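Local structure of ATP-dependent DNA helicase RecQ (Porphyromonas gingivalis, 3IUO) at residues D36-S41 with P47-E52; I63-F68 with V112-L117; F68-E71 with H77-D80; E79-Y84 with Q98-D103; D91-A96 with E107-V112. The protein is the C-terminal domain of a RecQ-family helicase that probably couples ATP hydrolysis to duplex DNA unwinding by 3'-5' translocation. One frame throughout, in Å; residues are numbered along the deposited sequence.

Contact 1 (D36-S41 with P47-E52); sequences DDIAVS and PELLSE
Ile38, which faces Leu49 across the contact, has its carbonyl O held from its own helix: Ser41 OG donates to Ile38 O at 2.7 Å, tilted 21° from the carbonyl plane. The same hydroxyl also meets Gln28 NE2 on helix 15-30, which ties helix 35-41 to the helix before it. Both segments belong to the helix-turn-helix domain of the RecQ-1-like family, where helix 35-41 and helix 46-58 follow one another through a short connection and pack together through few side chains. Leu49 does almost all the work from its side. With CG anti to the backbone N (chi1 178°), the residue extends out of its helix and straddles the Ile38-Ala39 step with its two methyls. One of them, CD1, touches Ile38 CG2 at 3.9 Å, the two side chains crossing at about a right angle. Meanwhile the small Ala39 lets the helices come close, its CA lying 5.5 Å from that of Leu49. Ile38 also rests on Ile25 and Ile29 of helix 15-30, and Leu49 on Leu44 in the connection, so the touching residues are buried. The other methyl, Leu49 CD2, sits 3.7 Å from Ala39 CB and only 3.4 Å from Ala39 N.

Contact 2 (I63-F68 with V112-L117); sequences INIDYF and VRIKFL
The carboxylate of Asp66 receives the ammonium of Lys115 from above its plane: Lys115 NZ lies 35° out of that plane and 2.9 Å from Asp66 OD1. Next to it on helix 66-72, the Tyr67 ring carries Phe68 CB over one face, toward the rim, and has Asn64 O in plane at its edge. On the other segment, Leu117 CD1 lies over the centre of one face of the Arg113 guanidinium, 3.7 Å above it. Lys115 reaches Asp66 with an extended chain that bends only at its last torsion (chi4 68°), and its NZ forms a second salt bridge with Glu119. Residues 63-68 belong to the RecQ-1-like helix-turn-helix domain and dock here on helix 106-121. The loop leading into helix 66-72 is shaped by an Asx turn, in which Asn64 OD1 accepts from Asp66 N at 2.9 Å, while Ile65 takes the N-cap position. Ile114 CG2 receives two methyls, Ile63 CD1 at 3.8 Å and Ile65 CD1 at 3.9 Å; the Ile65 side chain crosses that of Ile114 at about a right angle. Val53 of helix 46-58 touches both Ile63 and Ile114, and Arg113 forms a salt bridge with Asp91.

Contact 3 (F68-E71 with H77-D80); sequences FINE and HLED
Apolar packing dominates between Ile69 and Leu78, whose CA atoms stand 7.9 Å apart. The gamma methyl of Ile69 fits against the fork of the leucine: Ile69 CG2 lies 3.7 Å from Leu78 CD1 and 3.8 Å from Leu78 CD2, close to equidistant from the two. Leu78 presents that fork because a chi1 of 166° swings the branch away from its backbone N and outward from helix 75-87. The two side chains cross at about a right angle. A second kind of contact is polar against apolar. Asn70 is exposed, and its amide oxygen OD1 touches Leu78 CD2 at 3.5 Å, a van der Waals approach that joins the two segments without a hydrogen bond. The polar side chain of His77 is used away from this pair, on Glu108 OE2 and edge-to-face with the Tyr104 ring. Helices 66-72 and 75-87 follow each other with only a short connection. Helix 106-121 packs against both: Lys115 on Ile69, Val112 on Leu78, and Leu111 on Phe68, which also reaches Leu35 of helix 35-41.

Contact 4 (E79-Y84 with Q98-D103); sequences EDIFEY and QELGKD
The segments approach with the CA atoms of Ile81 and Leu100 7.7 Å apart, in a helix-helix packing that joins helix 75-87 to the C-terminal part of helix 93-100 and the following loop, where the chain turns through Gly101 and Asp103 N bonds back to Leu100 O. Leu100 is the centre of the contact. Its CD1 lies over one face of the Tyr84 ring, 4.0 Å from the ring centroid and 29° off the normal, a CH-pi contact that comes down near the CG side of the ring, at 3.6 Å from Tyr84 CG. The same methyl also meets Ile81 CG2 at 4.1 Å, about one helical turn from Tyr84. The far end of the tyrosine lies against Glu99: Tyr84 CE1 is 3.6 Å from Glu99 CB. Beyond that point the glutamate bends at chi2 and leads its carboxylate away from the helix 75-87 segment, almost parallel to the ring. Gln98 NE2 holds it there, donating to Glu99 OE2 at 3.0 Å from the anti side, tilted 26° out of the carboxylate plane. Ala96 and Glu95 of helix 93-100 also touch Tyr84, while Val112 packs on Ile81. The tyrosine is therefore gripped by carbon alone across these segments, and the glutamate contributes its aliphatic stem while keeping its charge off the ring.

Contact 5 (D91-A96 with E107-V112); sequences DSLEEA and EEIRLV
A chi1 of -178° stretches Leu93 out toward helix 106-121, while Ile109 turns CG2, its short branch, to the side opposite its own backbone N; the two groups converge as Leu93 CD1 meets Ile109 CG2 at 3.7 Å. This is helix-helix packing between consecutive helices, 93-100 and 106-121, the last two of the domain. Ala96, one turn on from Leu93, joins in by offering its CB to the same methyl, 3.8 Å from Ile109 CG2, so a single branch of the isoleucine bridges two positions on the facing helix. Tyr84 and Phe85 of helix 75-87 lie against Ala96 and help bury it, and Tyr104 touches Ile109.

The start of helix 93-100 is fixed by Ser92 at the N-cap: its OG accepts from Glu95 N at 2.9 Å, with a nearly straight N-H...O angle of 167°. Just before it, Asp91 meets its own counterpart and Thr90 of the second subunit through hydrogen bonds, so this helix start also takes part in the contact between the two subunits of the assembly. Arg110 contributes its aliphatic part. The chain bends at chi3 (77°), and its polar end passes on to Glu54, a salt bridge through NE, and to Ser51, both on helix 46-58. The carbons left behind lie obliquely against the leucine: Leu93 CD2 is 3.8 Å from Arg110 CG and 4.0 Å from Arg110 CD.

In the fold
From the N terminus, contact 1 closes first, a short loop between helices 35-41 and 46-58 that is complete before the others begin. Contact 2 then opens at 63-68 and closes only at 112-117, joining residues 63-68 to the last helix across a long span. Contacts 4 and 5 lie within that span, contact 5 sharing Val112 with its closing segment. Contact 3 starts from the same stretch as contact 2, sharing Phe68, and shuts quickly at 77-80, where contact 4 begins. Contacts 4 and 5 cross, their segments alternating along helices 75-87, 93-100 and 106-121. Helix 106-121 thus links contacts 2 and 5, touches contacts 3 and 4, and reaches contact 1 through Leu50 and Ser51.

Contact 1 (D36-S41 with P47-E52)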
# COMPACT_ATOMS: atom_id res chain seq x y z
N ASP B 36 14.75 -18.69 -4.14
CA ASP B 36 14.14 -19.99 -4.39
C ASP B 36 14.81 -21.09 -3.53
O ASP B 36 14.13 -22.00 -3.05
CB ASP B 36 14.08 -20.32 -5.90
CG ASP B 36 15.43 -20.19 -6.61
OD1 ASP B 36 16.33 -19.46 -6.14
OD2 ASP B 36 15.58 -20.84 -7.66
N ASP B 37 16.12 -20.98 -3.29
CA ASP B 37 16.80 -21.89 -2.37
C ASP B 37 16.38 -21.69 -0.92
O ASP B 37 16.22 -22.65 -0.17
CB ASP B 37 18.33 -21.79 -2.50
CG ASP B 37 18.85 -22.32 -3.83
OD1 ASP B 37 18.09 -23.01 -4.55
OD2 ASP B 37 20.02 -22.04 -4.14
N ILE B 38 16.16 -20.43 -0.53
CA ILE B 38 15.63 -20.16 0.79
C ILE B 38 14.25 -20.82 0.96
O ILE B 38 13.99 -21.47 1.97
CB ILE B 38 15.55 -18.62 1.07
CG1 ILE B 38 16.94 -17.98 1.06
CG2 ILE B 38 14.86 -18.35 2.39
CD1 ILE B 38 16.95 -16.44 1.25
N ALA B 39 13.37 -20.67 -0.03
CA ALA B 39 12.05 -21.29 -0.02
C ALA B 39 12.16 -22.78 0.27
O ALA B 39 11.56 -23.28 1.23
CB ALA B 39 11.34 -21.08 -1.36
N VAL B 40 12.96 -23.48 -0.53
CA VAL B 40 13.07 -24.93 -0.41
C VAL B 40 13.60 -25.34 0.97
O VAL B 40 13.08 -26.28 1.57
CB VAL B 40 13.82 -25.61 -1.61
CG1 VAL B 40 13.19 -25.19 -2.94
CG2 VAL B 40 15.33 -25.32 -1.60
N SER B 41 14.58 -24.59 1.48
CA SER B 41 15.16 -24.85 2.81
C SER B 41 14.16 -24.74 3.97
O SER B 41 14.38 -25.32 5.03
CB SER B 41 16.35 -23.92 3.08
OG SER B 41 15.93 -22.63 3.47
N PRO B 47 5.69 -18.41 -3.68
CA PRO B 47 4.81 -17.34 -3.20
C PRO B 47 4.70 -17.26 -1.68
O PRO B 47 4.58 -16.15 -1.14
CB PRO B 47 3.46 -17.71 -3.82
CG PRO B 47 3.81 -18.50 -5.00
CD PRO B 47 4.99 -19.31 -4.61
N GLU B 48 4.76 -18.40 -1.00
CA GLU B 48 4.78 -18.41 0.46
C GLU B 48 6.05 -17.74 0.98
O GLU B 48 5.99 -17.02 1.97
CB GLU B 48 4.70 -19.83 1.02
CG GLU B 48 3.35 -20.52 0.85
CD GLU B 48 3.38 -22.03 1.15
OE1 GLU B 48 4.46 -22.66 1.06
OE2 GLU B 48 2.31 -22.59 1.45
N LEU B 49 7.18 -17.98 0.33
CA LEU B 49 8.41 -17.27 0.74
C LEU B 49 8.24 -15.76 0.56
O LEU B 49 8.59 -14.98 1.46
CB LEU B 49 9.63 -17.80 -0.02
CG LEU B 49 10.91 -17.04 0.35
CD1 LEU B 49 11.24 -17.12 1.85
CD2 LEU B 49 12.03 -17.55 -0.49
N LEU B 50 7.70 -15.35 -0.58
CA LEU B 50 7.44 -13.94 -0.83
C LEU B 50 6.61 -13.33 0.28
O LEU B 50 6.89 -12.20 0.71
CB LEU B 50 6.79 -13.70 -2.19
CG LEU B 50 7.66 -13.97 -3.43
CD1 LEU B 50 6.81 -13.88 -4.70
CD2 LEU B 50 8.85 -13.04 -3.52
N SER B 51 5.59 -14.06 0.75
CA SER B 51 4.75 -13.56 1.83
C SER B 51 5.54 -13.34 3.11
O SER B 51 5.34 -12.34 3.80
CB SER B 51 3.56 -14.46 2.06
OG SER B 51 2.71 -14.46 0.93
N GLU B 52 6.44 -14.26 3.42
CA GLU B 52 7.29 -14.09 4.61
C GLU B 52 8.26 -12.91 4.48
O GLU B 52 8.45 -12.14 5.42
CB GLU B 52 8.10 -15.35 4.90
CG GLU B 52 7.25 -16.58 5.12
CD GLU B 52 6.46 -16.57 6.42
OE1 GLU B 52 6.78 -15.77 7.33
OE2 GLU B 52 5.53 -17.40 6.55

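Contact 2 (I63-F68 with V112-L117)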
# COMPACT_ATOMS: atom_id res chain seq x y z
N ILE B 63 16.18 -5.27 4.09
CA ILE B 63 16.84 -6.37 3.38
C ILE B 63 17.22 -5.95 1.97
O ILE B 63 16.53 -5.09 1.34
CB ILE B 63 15.94 -7.60 3.30
CG1 ILE B 63 14.62 -7.25 2.62
CG2 ILE B 63 15.69 -8.17 4.71
CD1 ILE B 63 13.84 -8.49 2.19
N ASN B 64 18.27 -6.58 1.46
CA ASN B 64 18.64 -6.34 0.10
C ASN B 64 18.61 -7.60 -0.72
O ASN B 64 19.38 -8.51 -0.49
CB ASN B 64 20.00 -5.66 0.00
CG ASN B 64 20.19 -5.04 -1.37
OD1 ASN B 64 20.31 -5.75 -2.35
ND2 ASN B 64 20.11 -3.72 -1.44
N ILE B 65 17.71 -7.63 -1.71
CA ILE B 65 17.60 -8.80 -2.60
C ILE B 65 18.05 -8.53 -4.05
O ILE B 65 17.65 -9.24 -4.97
CB ILE B 65 16.15 -9.41 -2.57
CG1 ILE B 65 15.11 -8.38 -3.01
CG2 ILE B 65 15.82 -9.91 -1.15
CD1 ILE B 65 13.78 -9.01 -3.48
N ASP B 66 18.84 -7.47 -4.24
CA ASP B 66 19.35 -7.13 -5.59
C ASP B 66 20.11 -8.28 -6.22
O ASP B 66 19.97 -8.51 -7.42
CB ASP B 66 20.29 -5.92 -5.56
CG ASP B 66 19.59 -4.62 -5.20
OD1 ASP B 66 18.34 -4.60 -5.16
OD2 ASP B 66 20.31 -3.62 -4.96
N TYR B 67 20.89 -9.01 -5.42
CA TYR B 67 21.69 -10.12 -5.92
C TYR B 67 20.81 -11.16 -6.63
O TYR B 67 21.20 -11.73 -7.63
CB TYR B 67 22.45 -10.77 -4.77
CG TYR B 67 21.59 -11.51 -3.78
CD1 TYR B 67 21.36 -12.88 -3.90
CD2 TYR B 67 21.01 -10.84 -2.69
CE1 TYR B 67 20.57 -13.56 -2.99
CE2 TYR B 67 20.21 -11.51 -1.77
CZ TYR B 67 19.99 -12.86 -1.93
OH TYR B 67 19.22 -13.53 -1.00
N PHE B 68 19.61 -11.38 -6.10
CA PHE B 68 18.70 -12.35 -6.67
C PHE B 68 17.92 -11.78 -7.85
O PHE B 68 17.84 -12.40 -8.91
CB PHE B 68 17.78 -12.91 -5.58
CG PHE B 68 16.72 -13.86 -6.09
CD1 PHE B 68 17.04 -15.18 -6.38
CD2 PHE B 68 15.41 -13.43 -6.27
CE1 PHE B 68 16.06 -16.07 -6.84
CE2 PHE B 68 14.44 -14.28 -6.73
CZ PHE B 68 14.76 -15.62 -7.02
N VAL B 112 9.98 -6.74 -6.97
CA VAL B 112 10.46 -5.38 -7.10
C VAL B 112 9.85 -4.52 -6.01
O VAL B 112 10.52 -3.61 -5.53
CB VAL B 112 10.20 -4.79 -8.50
CG1 VAL B 112 10.73 -3.36 -8.62
CG2 VAL B 112 10.89 -5.67 -9.52
N ARG B 113 8.60 -4.82 -5.63
CA ARG B 113 7.92 -4.08 -4.57
C ARG B 113 8.68 -4.27 -3.23
O ARG B 113 8.83 -3.32 -2.48
CB ARG B 113 6.48 -4.57 -4.48
CG ARG B 113 5.64 -3.89 -3.39
CD ARG B 113 4.20 -4.32 -3.44
NE ARG B 113 3.44 -3.73 -2.32
CZ ARG B 113 3.29 -4.31 -1.15
NH1 ARG B 113 3.87 -5.48 -0.91
NH2 ARG B 113 2.61 -3.70 -0.20
N ILE B 114 9.14 -5.49 -2.96
CA ILE B 114 10.00 -5.73 -1.76
C ILE B 114 11.23 -4.84 -1.79
O ILE B 114 11.55 -4.17 -0.80
CB ILE B 114 10.38 -7.22 -1.64
CG1 ILE B 114 9.14 -8.03 -1.21
CG2 ILE B 114 11.57 -7.45 -0.69
CD1 ILE B 114 9.23 -9.49 -1.60
N LYS B 115 11.92 -4.82 -2.93
CA LYS B 115 13.12 -4.01 -3.10
C LYS B 115 12.79 -2.52 -2.82
O LYS B 115 13.48 -1.82 -2.06
CB LYS B 115 13.63 -4.19 -4.52
CG LYS B 115 14.74 -3.22 -4.90
CD LYS B 115 15.17 -3.49 -6.31
CE LYS B 115 15.97 -2.32 -6.90
NZ LYS B 115 17.30 -2.15 -6.21
N PHE B 116 11.73 -2.05 -3.45
CA PHE B 116 11.36 -0.66 -3.32
C PHE B 116 10.98 -0.28 -1.89
O PHE B 116 11.43 0.76 -1.38
CB PHE B 116 10.20 -0.35 -4.28
CG PHE B 116 9.64 1.04 -4.14
CD1 PHE B 116 10.25 2.12 -4.77
CD2 PHE B 116 8.51 1.23 -3.39
CE1 PHE B 116 9.72 3.40 -4.64
CE2 PHE B 116 7.97 2.51 -3.25
CZ PHE B 116 8.59 3.59 -3.87
N LEU B 117 10.08 -1.06 -1.27
CA LEU B 117 9.65 -0.72 0.11
C LEU B 117 10.80 -0.73 1.08
O LEU B 117 10.88 0.17 1.96
CB LEU B 117 8.58 -1.69 0.60
CG LEU B 117 7.25 -1.60 -0.14
CD1 LEU B 117 6.32 -2.71 0.37
CD2 LEU B 117 6.57 -0.21 -0.04

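Contact 3 (F68-E71 with H77-D80)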
# COMPACT_ATOMS: atom_id res chain seq x y z
N PHE B 68 19.61 -11.38 -6.10
CA PHE B 68 18.70 -12.35 -6.67
C PHE B 68 17.92 -11.78 -7.85
O PHE B 68 17.84 -12.40 -8.91
CB PHE B 68 17.78 -12.91 -5.58
CG PHE B 68 16.72 -13.86 -6.09
CD1 PHE B 68 17.04 -15.18 -6.38
CD2 PHE B 68 15.41 -13.43 -6.27
CE1 PHE B 68 16.06 -16.07 -6.84
CE2 PHE B 68 14.44 -14.28 -6.73
CZ PHE B 68 14.76 -15.62 -7.02
N ILE B 69 17.35 -10.59 -7.68
CA ILE B 69 16.61 -9.92 -8.76
C ILE B 69 17.49 -9.76 -10.00
O ILE B 69 17.06 -10.10 -11.11
CB ILE B 69 16.06 -8.56 -8.32
CG1 ILE B 69 14.96 -8.77 -7.27
CG2 ILE B 69 15.60 -7.73 -9.54
CD1 ILE B 69 14.39 -7.50 -6.78
N ASN B 70 18.71 -9.27 -9.81
CA ASN B 70 19.65 -9.09 -10.92
C ASN B 70 20.04 -10.39 -11.64
O ASN B 70 20.36 -10.38 -12.84
CB ASN B 70 20.90 -8.34 -10.45
CG ASN B 70 20.61 -6.93 -9.96
OD1 ASN B 70 19.65 -6.28 -10.39
ND2 ASN B 70 21.43 -6.45 -9.02
N GLU B 71 20.01 -11.50 -10.91
CA GLU B 71 20.33 -12.82 -11.48
C GLU B 71 19.14 -13.37 -12.27
O GLU B 71 19.33 -13.90 -13.37
CB GLU B 71 20.70 -13.80 -10.36
N HIS B 77 12.39 -5.17 -17.31
CA HIS B 77 11.27 -5.48 -16.41
C HIS B 77 11.52 -4.85 -15.04
O HIS B 77 10.66 -4.15 -14.51
CB HIS B 77 11.07 -6.99 -16.30
CG HIS B 77 10.48 -7.61 -17.53
ND1 HIS B 77 9.71 -8.75 -17.49
CD2 HIS B 77 10.52 -7.24 -18.84
CE1 HIS B 77 9.32 -9.07 -18.71
NE2 HIS B 77 9.80 -8.18 -19.55
N LEU B 78 12.71 -5.08 -14.49
CA LEU B 78 13.09 -4.45 -13.19
C LEU B 78 12.96 -2.91 -13.23
O LEU B 78 12.34 -2.34 -12.34
CB LEU B 78 14.51 -4.88 -12.76
CG LEU B 78 15.25 -4.14 -11.63
CD1 LEU B 78 14.49 -4.26 -10.33
CD2 LEU B 78 16.68 -4.69 -11.47
N GLU B 79 13.54 -2.28 -14.25
CA GLU B 79 13.50 -0.82 -14.38
C GLU B 79 12.07 -0.29 -14.50
O GLU B 79 11.70 0.67 -13.82
CB GLU B 79 14.38 -0.35 -15.56
CG GLU B 79 14.60 1.17 -15.60
CD GLU B 79 15.53 1.61 -16.75
OE1 GLU B 79 15.14 1.52 -17.93
OE2 GLU B 79 16.66 2.06 -16.46
N ASP B 80 11.26 -0.91 -15.35
CA ASP B 80 9.89 -0.44 -15.56
C ASP B 80 9.01 -0.58 -14.31
O ASP B 80 8.28 0.33 -13.96
CB ASP B 80 9.27 -1.12 -16.77
CG ASP B 80 9.94 -0.72 -18.07
OD1 ASP B 80 10.53 0.39 -18.13
OD2 ASP B 80 9.91 -1.50 -19.04

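Contact 4 (E79-Y84 with Q98-D103)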
# COMPACT_ATOMS: atom_id res chain seq x y z
N GLU B 79 13.54 -2.28 -14.25
CA GLU B 79 13.50 -0.82 -14.38
C GLU B 79 12.07 -0.29 -14.50
O GLU B 79 11.70 0.67 -13.82
CB GLU B 79 14.38 -0.35 -15.56
CG GLU B 79 14.60 1.17 -15.60
CD GLU B 79 15.53 1.61 -16.75
OE1 GLU B 79 15.14 1.52 -17.93
OE2 GLU B 79 16.66 2.06 -16.46
N ASP B 80 11.26 -0.91 -15.35
CA ASP B 80 9.89 -0.44 -15.56
C ASP B 80 9.01 -0.58 -14.31
O ASP B 80 8.28 0.33 -13.96
CB ASP B 80 9.27 -1.12 -16.77
CG ASP B 80 9.94 -0.72 -18.07
OD1 ASP B 80 10.53 0.39 -18.13
OD2 ASP B 80 9.91 -1.50 -19.04
N ILE B 81 9.12 -1.72 -13.62
CA ILE B 81 8.35 -1.91 -12.40
C ILE B 81 8.85 -0.97 -11.30
O ILE B 81 8.05 -0.40 -10.57
CB ILE B 81 8.38 -3.39 -11.93
CG1 ILE B 81 7.77 -4.33 -12.99
CG2 ILE B 81 7.60 -3.56 -10.63
CD1 ILE B 81 8.21 -5.77 -12.80
N PHE B 82 10.17 -0.79 -11.21
CA PHE B 82 10.76 0.06 -10.16
C PHE B 82 10.26 1.49 -10.40
O PHE B 82 9.87 2.20 -9.45
CB PHE B 82 12.29 -0.07 -10.20
CG PHE B 82 13.03 0.30 -8.91
CD1 PHE B 82 12.50 0.12 -7.66
CD2 PHE B 82 14.37 0.72 -8.99
CE1 PHE B 82 13.24 0.47 -6.48
CE2 PHE B 82 15.11 1.03 -7.84
CZ PHE B 82 14.53 0.91 -6.58
N GLU B 83 10.28 1.91 -11.67
CA GLU B 83 9.78 3.23 -12.02
C GLU B 83 8.31 3.41 -11.68
O GLU B 83 7.90 4.47 -11.16
CB GLU B 83 10.00 3.55 -13.49
CG GLU B 83 10.02 5.03 -13.73
CD GLU B 83 11.32 5.72 -13.22
OE1 GLU B 83 12.29 5.04 -12.77
OE2 GLU B 83 11.38 6.97 -13.29
N TYR B 84 7.52 2.36 -11.94
CA TYR B 84 6.13 2.37 -11.51
C TYR B 84 6.01 2.68 -10.01
O TYR B 84 5.25 3.58 -9.60
CB TYR B 84 5.41 1.05 -11.85
CG TYR B 84 4.12 0.95 -11.11
CD1 TYR B 84 2.97 1.56 -11.61
CD2 TYR B 84 4.07 0.35 -9.84
CE1 TYR B 84 1.77 1.56 -10.88
CE2 TYR B 84 2.90 0.33 -9.10
CZ TYR B 84 1.75 0.92 -9.62
OH TYR B 84 0.59 0.90 -8.90
N GLN B 98 -3.21 -3.88 -11.46
CA GLN B 98 -4.15 -3.20 -12.36
C GLN B 98 -3.36 -2.42 -13.39
O GLN B 98 -3.70 -2.41 -14.58
CB GLN B 98 -5.02 -2.26 -11.53
CG GLN B 98 -6.16 -1.58 -12.26
CD GLN B 98 -6.88 -0.61 -11.34
OE1 GLN B 98 -7.91 -0.95 -10.76
NE2 GLN B 98 -6.31 0.59 -11.18
N GLU B 99 -2.28 -1.80 -12.94
CA GLU B 99 -1.48 -0.95 -13.82
C GLU B 99 -0.46 -1.73 -14.65
O GLU B 99 -0.18 -1.36 -15.80
CB GLU B 99 -0.81 0.18 -13.02
CG GLU B 99 -1.78 1.13 -12.24
CD GLU B 99 -2.88 1.76 -13.11
OE1 GLU B 99 -2.60 2.12 -14.27
OE2 GLU B 99 -4.02 1.92 -12.62
N LEU B 100 0.06 -2.84 -14.10
CA LEU B 100 1.19 -3.58 -14.70
C LEU B 100 0.93 -5.05 -15.10
O LEU B 100 1.80 -5.67 -15.71
CB LEU B 100 2.40 -3.58 -13.76
CG LEU B 100 2.98 -2.26 -13.25
CD1 LEU B 100 3.88 -2.54 -12.05
CD2 LEU B 100 3.74 -1.52 -14.33
N GLY B 101 -0.22 -5.61 -14.73
CA GLY B 101 -0.47 -7.05 -14.80
C GLY B 101 -0.58 -7.68 -16.18
O GLY B 101 -0.58 -8.91 -16.31
N LYS B 102 -0.65 -6.85 -17.20
CA LYS B 102 -0.70 -7.33 -18.57
C LYS B 102 0.70 -7.52 -19.16
O LYS B 102 0.86 -8.15 -20.22
CB LYS B 102 -1.55 -6.39 -19.44
CG LYS B 102 -3.00 -6.22 -18.98
CD LYS B 102 -3.91 -7.38 -19.38
CE LYS B 102 -5.37 -7.06 -19.09
NZ LYS B 102 -6.32 -7.97 -19.79
N ASP B 103 1.72 -7.00 -18.47
CA ASP B 103 3.11 -7.06 -18.94
C ASP B 103 4.03 -7.85 -18.00
O ASP B 103 4.99 -8.50 -18.44
CB ASP B 103 3.66 -5.64 -19.12
CG ASP B 103 2.92 -4.85 -20.20
OD1 ASP B 103 2.90 -5.29 -21.36
OD2 ASP B 103 2.35 -3.80 -19.86

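Contact 5 (D91-A96 with E107-V112)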
# COMPACT_ATOMS: atom_id res chain seq x y z
N ASP B 91 1.51 1.90 -2.66
CA ASP B 91 2.35 0.76 -2.98
C ASP B 91 1.58 -0.53 -3.18
O ASP B 91 2.18 -1.57 -3.44
CB ASP B 91 3.45 0.53 -1.91
CG ASP B 91 2.85 0.22 -0.52
OD1 ASP B 91 2.17 -0.81 -0.35
OD2 ASP B 91 3.06 1.04 0.40
N SER B 92 0.25 -0.46 -3.11
CA SER B 92 -0.61 -1.64 -3.10
C SER B 92 -0.32 -2.61 -4.24
O SER B 92 -0.16 -2.19 -5.39
CB SER B 92 -2.06 -1.14 -3.11
OG SER B 92 -2.90 -1.84 -4.00
N LEU B 93 -0.27 -3.92 -3.93
CA LEU B 93 -0.08 -4.91 -4.99
C LEU B 93 -1.27 -4.90 -5.95
O LEU B 93 -1.09 -5.04 -7.15
CB LEU B 93 0.12 -6.33 -4.43
CG LEU B 93 0.37 -7.45 -5.46
CD1 LEU B 93 1.62 -7.22 -6.30
CD2 LEU B 93 0.45 -8.84 -4.81
N GLU B 94 -2.48 -4.74 -5.40
CA GLU B 94 -3.71 -4.69 -6.21
C GLU B 94 -3.64 -3.58 -7.26
O GLU B 94 -3.96 -3.81 -8.44
CB GLU B 94 -4.97 -4.53 -5.35
CG GLU B 94 -6.29 -4.60 -6.15
CD GLU B 94 -7.56 -4.57 -5.29
OE1 GLU B 94 -7.54 -5.08 -4.16
OE2 GLU B 94 -8.59 -4.05 -5.78
N GLU B 95 -3.21 -2.39 -6.84
CA GLU B 95 -3.09 -1.29 -7.79
C GLU B 95 -1.97 -1.52 -8.79
O GLU B 95 -2.14 -1.24 -9.99
CB GLU B 95 -2.90 0.04 -7.06
CG GLU B 95 -4.11 0.43 -6.21
CD GLU B 95 -5.39 0.64 -7.00
OE1 GLU B 95 -5.34 1.32 -8.06
OE2 GLU B 95 -6.45 0.15 -6.52
N ALA B 96 -0.85 -2.09 -8.32
CA ALA B 96 0.27 -2.41 -9.22
C ALA B 96 -0.16 -3.39 -10.31
O ALA B 96 0.15 -3.20 -11.48
CB ALA B 96 1.48 -2.96 -8.43
N GLU B 107 4.66 -12.41 -9.42
CA GLU B 107 5.96 -12.63 -8.77
C GLU B 107 7.01 -11.56 -9.09
O GLU B 107 7.75 -11.13 -8.19
CB GLU B 107 6.50 -14.03 -9.04
CG GLU B 107 5.69 -15.06 -8.29
CD GLU B 107 6.13 -16.47 -8.55
OE1 GLU B 107 7.23 -16.66 -9.12
OE2 GLU B 107 5.38 -17.40 -8.16
N GLU B 108 7.07 -11.13 -10.35
CA GLU B 108 8.02 -10.07 -10.69
C GLU B 108 7.70 -8.79 -9.93
O GLU B 108 8.60 -8.16 -9.38
CB GLU B 108 7.98 -9.77 -12.18
CG GLU B 108 8.69 -10.77 -13.04
CD GLU B 108 8.50 -10.46 -14.51
OE1 GLU B 108 7.33 -10.47 -15.00
OE2 GLU B 108 9.51 -10.19 -15.19
N ILE B 109 6.41 -8.46 -9.89
CA ILE B 109 5.94 -7.23 -9.27
C ILE B 109 6.16 -7.30 -7.76
O ILE B 109 6.64 -6.32 -7.17
CB ILE B 109 4.46 -6.95 -9.60
CG1 ILE B 109 4.31 -6.62 -11.09
CG2 ILE B 109 3.94 -5.80 -8.74
CD1 ILE B 109 2.86 -6.62 -11.57
N ARG B 110 5.84 -8.45 -7.15
CA ARG B 110 6.10 -8.62 -5.72
C ARG B 110 7.58 -8.46 -5.35
O ARG B 110 7.90 -7.82 -4.34
CB ARG B 110 5.57 -9.95 -5.20
CG ARG B 110 4.07 -9.98 -5.20
CD ARG B 110 3.55 -11.35 -4.84
NE ARG B 110 3.65 -11.60 -3.39
CZ ARG B 110 3.36 -12.75 -2.81
NH1 ARG B 110 3.00 -13.81 -3.54
NH2 ARG B 110 3.43 -12.88 -1.50
N LEU B 111 8.49 -9.05 -6.15
CA LEU B 111 9.92 -8.93 -5.90
C LEU B 111 10.39 -7.48 -5.94
O LEU B 111 11.15 -7.03 -5.07
CB LEU B 111 10.72 -9.76 -6.91
CG LEU B 111 10.72 -11.27 -6.60
CD1 LEU B 111 11.31 -12.07 -7.79
CD2 LEU B 111 11.52 -11.62 -5.32
N VAL B 112 9.98 -6.74 -6.97
CA VAL B 112 10.46 -5.38 -7.10
C VAL B 112 9.85 -4.52 -6.01
O VAL B 112 10.52 -3.61 -5.53
CB VAL B 112 10.20 -4.79 -8.50
CG1 VAL B 112 10.73 -3.36 -8.62
CG2 VAL B 112 10.89 -5.67 -9.52